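Local coordinates for protein BvnE (Penicillium brevicompactum, PDB 6U9I) that acts as a stereoselective semipinacolase, an isomerase of the fungal pathway that assembles the brevianamides, at residues A[29-33]-A[34-38]; A[80-83]-A[84-88]; A[57-61]-A[62-66]. One frame throughout, in Å; residues are numbered along the deposited sequence.

How the contacts relate
Followed from the N terminus, the chain closes three local turns in series; none nests inside another and none crosses. Contact 1 (29-38) ends helix 14-31 and begins the short helix 34-37. Contact 3 (57-66) comes next, where strand 59-60 gives way to helix 61-74. Contact 2 (80-88) follows that helix and turns the chain after strand 78-82 on its way to strand 89-91. Space reorders them: contact 1 lies between the others, joined to contact 3 by the D35-R65 salt bridge and to contact 2 through N30 and L80, whereas contacts 2 and 3 stay about 11 Å apart at their nearest atoms.

Contact 1. Residues A[29-33]-A[34-38]; sequences MNDFT and PDAMV
M37 packs alongside F32 and across M29 in an N-capped first turn, making a Met-aromatic contact where helix 14-31 passes into the short helix 34-37. Its CB lies 4.0 Å from M29 SD, and CG passes close to T33 O. Further out, SD sits 3.7 Å from F32 CA; the sulfur reaches the F32 ring obliquely, 4.7 Å from its centroid. The bend at the end of the chain (chi3 88°) then swings CE to F32 CD1, 3.5 Å away, while its other flank meets M29 CE. M29 and M37 cross at about a right angle, whereas F32 and M37 lie side by side.

F32 marks the turn: it is the first residue past helix 14-31 to leave helical angles, with phi 56°, and its ring stacks on F78 of strand 78-82. T33 then caps the next helix. With chi1 at 66°, OG1 stands between the backbone N and the carbonyl carbon, a placement that lets it accept from A36 N. The example illustrates how one residue can serve a helix start twice, since T33 O also accepts from M37 N, nearly in line with the carbonyl. The capping OG1 also lies 3.3 Å from A36 CB, and D31 CB approaches that same A36 CB to 3.7 Å, about at right angles to the direction of OG1.

Contact 2. Residues A[80-83]-A[84-88]; sequences LALM and PGAVP
Peptide planes are the flat groups where L82 and M83 meet A86. The carbonyl of M83 receives the N-H of A86 above its plane, 44° out of it, in a nearly straight bond of 2.9 Å between A86 N and M83 O. The peptide that follows A86 has the side chain of L82 over one face: CB comes within 3.7 Å of A86 O, and CD2 lies above the A86 carbonyl carbon at 4.0 Å. CG of L82 stands anti to its own carbonyl carbon (chi1 -78°), and from there the two methyls part. CD2 approaches A86 CB at 4.2 Å, while CD1 meets P88 CD at 3.8 Å, the two side chains crossing at about a right angle.

At the start of the turn M83 CB lies close to P84 CD (3.4 Å), as the Xaa-Pro link brings the two together, and rests 4.0 Å from A86 CB. G85 supplies the positive phi (84°) of the third turn position. H23 of helix 14-31 packs on both L82 and P88, and V87 touches L94 of the second subunit. Here a surface loop bulges out between strands 78-82 and 89-91, both antiparallel partners of strand 96-107, and its first bend is a textbook type II beta turn with proline and glycine at the two central positions.

Contact 3. Residues A[57-61]-A[62-66]; sequences APLNN and GQLRT
A capping box formed by N60 and Q63 starts helix 61-74. N60 OD1 accepts from Q63 N at 2.8 Å, the N-H pointing almost straight at it (171°). In return Q63 OE1 takes the N-H of N60 at 2.9 Å, in its carbonyl plane and on a lone pair. The N60 side chain reaches the helix because chi1, 61°, sets CG between its backbone N and carbonyl carbon, while Q63 runs extended beyond CG back towards the strand. The two amides end up 32° apart in plane.

The first turn also bonds through its backbone: L64 N donates to N60 O at 2.8 Å, and R65 N donates to N61 O. A water accepts from R65 NE at the guanidinium edge and gives a weak bond to N61 O. Beside the capping pair, L59 CB lies 4.0 Å from Q63 CB, and L59 CD2 approaches L64 CD1 at 4.2 Å.

N61 is held by R41 and by the carbonyl of T42, and R65 forms a salt bridge with D35 of helix 34-37. Strand 59-60 pairs with strand 45-50, where L59 packs on P49 and L64 on T47.

Contact 1. Residues A[29-33]-A[34-38]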
# COMPACT_ATOMS: atom_id res chain seq x y z
N MET A 29 18.34 3.82 2.37
CA MET A 29 17.85 2.85 3.33
C MET A 29 18.76 1.63 3.38
O MET A 29 19.10 1.14 4.46
CB MET A 29 16.41 2.44 3.00
CG MET A 29 15.35 3.49 3.39
SD MET A 29 15.25 3.77 5.16
CE MET A 29 14.26 2.38 5.68
N ASN A 30 19.19 1.15 2.21
CA ASN A 30 20.07 -0.01 2.17
C ASN A 30 21.47 0.30 2.68
O ASN A 30 22.20 -0.63 3.06
CB ASN A 30 20.12 -0.55 0.75
CG ASN A 30 18.86 -1.34 0.41
OD1 ASN A 30 18.41 -2.16 1.22
ND2 ASN A 30 18.24 -1.04 -0.72
N ASP A 31 21.88 1.57 2.70
CA ASP A 31 23.12 1.94 3.37
C ASP A 31 23.06 1.61 4.85
O ASP A 31 24.09 1.35 5.48
CB ASP A 31 23.42 3.42 3.13
CG ASP A 31 23.85 3.70 1.70
OD1 ASP A 31 24.40 2.77 1.05
OD2 ASP A 31 23.64 4.83 1.23
N PHE A 32 21.85 1.62 5.43
CA PHE A 32 21.59 1.05 6.76
C PHE A 32 22.49 1.66 7.83
O PHE A 32 23.05 0.96 8.68
CB PHE A 32 21.71 -0.47 6.74
CG PHE A 32 20.87 -1.16 7.79
CD1 PHE A 32 19.50 -0.91 7.86
CD2 PHE A 32 21.43 -2.05 8.69
CE1 PHE A 32 18.72 -1.53 8.83
CE2 PHE A 32 20.65 -2.68 9.66
CZ PHE A 32 19.30 -2.42 9.72
N THR A 33 22.66 2.98 7.78
CA THR A 33 23.12 3.72 8.93
C THR A 33 22.02 4.69 9.33
O THR A 33 21.27 5.15 8.46
CB THR A 33 24.41 4.52 8.67
OG1 THR A 33 24.13 5.56 7.71
CG2 THR A 33 25.52 3.61 8.12
N PRO A 34 21.89 5.01 10.61
CA PRO A 34 20.87 6.00 10.99
C PRO A 34 20.95 7.28 10.19
O PRO A 34 19.92 7.81 9.75
CB PRO A 34 21.17 6.23 12.48
CG PRO A 34 21.68 4.90 12.94
CD PRO A 34 22.53 4.39 11.78
N ASP A 35 22.16 7.78 9.95
CA ASP A 35 22.30 9.02 9.20
C ASP A 35 21.78 8.86 7.78
O ASP A 35 21.06 9.73 7.27
CB ASP A 35 23.76 9.47 9.18
CG ASP A 35 23.91 10.92 8.79
OD1 ASP A 35 23.45 11.80 9.54
OD2 ASP A 35 24.49 11.19 7.71
N ALA A 36 22.11 7.76 7.11
CA ALA A 36 21.65 7.58 5.74
C ALA A 36 20.14 7.40 5.69
O ALA A 36 19.48 7.86 4.75
CB ALA A 36 22.35 6.39 5.10
N MET A 37 19.58 6.73 6.69
CA MET A 37 18.17 6.38 6.69
C MET A 37 17.25 7.56 7.01
O MET A 37 16.03 7.41 6.88
CB MET A 37 17.93 5.24 7.68
CG MET A 37 18.68 3.98 7.25
SD MET A 37 18.77 2.71 8.51
CE MET A 37 17.26 1.82 8.18
N VAL A 38 17.79 8.70 7.43
CA VAL A 38 16.99 9.91 7.58
C VAL A 38 17.50 11.03 6.66
O VAL A 38 17.16 12.18 6.85
CB VAL A 38 16.95 10.37 9.05
CG1 VAL A 38 16.42 9.25 9.95
CG2 VAL A 38 18.32 10.86 9.53

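Contact 2. Residues A[80-83]-A[84-88]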
# COMPACT_ATOMS: atom_id res chain seq x y z
N LEU A 80 16.14 -3.57 1.37
CA LEU A 80 14.82 -3.06 1.04
C LEU A 80 14.77 -2.88 -0.47
O LEU A 80 15.68 -2.28 -1.05
CB LEU A 80 14.55 -1.73 1.75
CG LEU A 80 13.17 -1.09 1.57
CD1 LEU A 80 12.09 -1.98 2.14
CD2 LEU A 80 13.15 0.28 2.26
N ALA A 81 13.73 -3.41 -1.11
CA ALA A 81 13.73 -3.44 -2.57
C ALA A 81 12.31 -3.52 -3.08
O ALA A 81 11.40 -3.98 -2.38
CB ALA A 81 14.55 -4.62 -3.11
N LEU A 82 12.12 -3.08 -4.32
CA LEU A 82 10.83 -3.29 -4.97
C LEU A 82 10.49 -4.78 -4.97
O LEU A 82 11.37 -5.64 -5.14
CB LEU A 82 10.87 -2.75 -6.41
CG LEU A 82 10.73 -1.23 -6.48
CD1 LEU A 82 11.37 -0.68 -7.75
CD2 LEU A 82 9.26 -0.81 -6.39
N MET A 83 9.21 -5.08 -4.72
CA MET A 83 8.71 -6.45 -4.81
C MET A 83 9.00 -7.00 -6.20
O MET A 83 9.13 -6.24 -7.16
CB MET A 83 7.20 -6.50 -4.53
CG MET A 83 6.84 -6.31 -3.04
SD MET A 83 7.11 -7.83 -2.12
CE MET A 83 5.70 -8.83 -2.65
N PRO A 84 9.09 -8.33 -6.33
CA PRO A 84 9.28 -8.91 -7.67
C PRO A 84 8.26 -8.38 -8.66
O PRO A 84 7.05 -8.52 -8.43
CB PRO A 84 9.09 -10.42 -7.43
CG PRO A 84 9.45 -10.63 -6.00
CD PRO A 84 8.97 -9.36 -5.29
N GLY A 85 8.72 -7.75 -9.73
CA GLY A 85 7.83 -7.23 -10.75
C GLY A 85 7.22 -5.86 -10.48
O GLY A 85 6.55 -5.32 -11.36
N ALA A 86 7.43 -5.28 -9.30
CA ALA A 86 6.83 -3.98 -9.00
C ALA A 86 7.71 -2.83 -9.49
O ALA A 86 8.94 -2.94 -9.51
CB ALA A 86 6.63 -3.83 -7.48
N VAL A 87 7.07 -1.72 -9.87
CA VAL A 87 7.82 -0.53 -10.27
C VAL A 87 7.23 0.67 -9.54
O VAL A 87 6.10 0.62 -9.05
CB VAL A 87 7.80 -0.31 -11.80
CG1 VAL A 87 8.40 -1.51 -12.54
CG2 VAL A 87 6.38 -0.01 -12.29
N PRO A 88 7.98 1.77 -9.47
CA PRO A 88 7.43 2.97 -8.82
C PRO A 88 6.25 3.55 -9.59
O PRO A 88 6.26 3.63 -10.82
CB PRO A 88 8.61 3.94 -8.79
CG PRO A 88 9.82 3.06 -8.88
CD PRO A 88 9.41 1.93 -9.78

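Contact 3. Residues A[57-61]-A[62-66]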
# COMPACT_ATOMS: atom_id res chain seq x y z
N ALA A 57 2.12 6.29 16.29
CA ALA A 57 2.06 7.65 15.80
C ALA A 57 3.23 7.93 14.86
O ALA A 57 4.22 7.19 14.86
CB ALA A 57 2.06 8.64 16.96
N PRO A 58 3.15 8.99 14.06
CA PRO A 58 4.28 9.34 13.18
C PRO A 58 5.54 9.67 13.97
O PRO A 58 5.49 10.08 15.13
CB PRO A 58 3.78 10.57 12.42
CG PRO A 58 2.27 10.48 12.48
CD PRO A 58 1.99 9.87 13.82
N LEU A 59 6.67 9.51 13.29
CA LEU A 59 7.98 9.83 13.84
C LEU A 59 8.58 10.99 13.05
O LEU A 59 8.62 10.94 11.82
CB LEU A 59 8.92 8.61 13.76
CG LEU A 59 8.58 7.35 14.56
CD1 LEU A 59 7.50 6.52 13.87
CD2 LEU A 59 9.84 6.51 14.77
N ASN A 60 9.04 12.02 13.76
CA ASN A 60 9.75 13.09 13.08
C ASN A 60 11.20 12.65 12.84
O ASN A 60 11.58 11.53 13.17
CB ASN A 60 9.64 14.41 13.86
CG ASN A 60 10.25 14.32 15.26
OD1 ASN A 60 11.21 13.59 15.49
ND2 ASN A 60 9.69 15.09 16.19
N ASN A 61 12.00 13.54 12.24
CA ASN A 61 13.35 13.15 11.83
C ASN A 61 14.19 12.71 13.03
O ASN A 61 14.93 11.72 12.94
CB ASN A 61 14.04 14.31 11.12
CG ASN A 61 13.46 14.60 9.75
OD1 ASN A 61 12.85 13.74 9.12
ND2 ASN A 61 13.67 15.83 9.26
N GLY A 62 14.08 13.42 14.15
CA GLY A 62 14.85 13.05 15.32
C GLY A 62 14.39 11.74 15.94
O GLY A 62 15.22 10.92 16.34
N GLN A 63 13.08 11.52 16.02
CA GLN A 63 12.56 10.25 16.52
C GLN A 63 12.96 9.09 15.63
O GLN A 63 13.27 7.99 16.11
CB GLN A 63 11.04 10.31 16.63
CG GLN A 63 10.57 11.25 17.75
CD GLN A 63 9.09 11.52 17.69
OE1 GLN A 63 8.51 11.63 16.60
NE2 GLN A 63 8.46 11.67 18.85
N LEU A 64 12.91 9.30 14.31
CA LEU A 64 13.24 8.25 13.37
C LEU A 64 14.72 7.88 13.44
O LEU A 64 15.07 6.70 13.40
CB LEU A 64 12.86 8.70 11.96
CG LEU A 64 12.89 7.68 10.83
CD1 LEU A 64 11.87 6.57 11.04
CD2 LEU A 64 12.69 8.39 9.50
N ARG A 65 15.59 8.88 13.57
CA ARG A 65 17.01 8.60 13.74
C ARG A 65 17.24 7.74 14.98
O ARG A 65 17.96 6.73 14.93
CB ARG A 65 17.80 9.91 13.81
CG ARG A 65 19.32 9.73 13.80
CD ARG A 65 20.01 11.07 14.09
NE ARG A 65 19.91 12.00 12.96
CZ ARG A 65 20.80 12.07 11.97
NH1 ARG A 65 21.85 11.27 11.95
NH2 ARG A 65 20.63 12.95 10.99
N THR A 66 16.61 8.11 16.10
CA THR A 66 16.75 7.31 17.32
C THR A 66 16.24 5.89 17.12
O THR A 66 16.88 4.93 17.56
CB THR A 66 15.99 7.99 18.47
OG1 THR A 66 16.59 9.27 18.73
CG2 THR A 66 16.04 7.14 19.74
O HOH W 1 17.63 13.41 12.59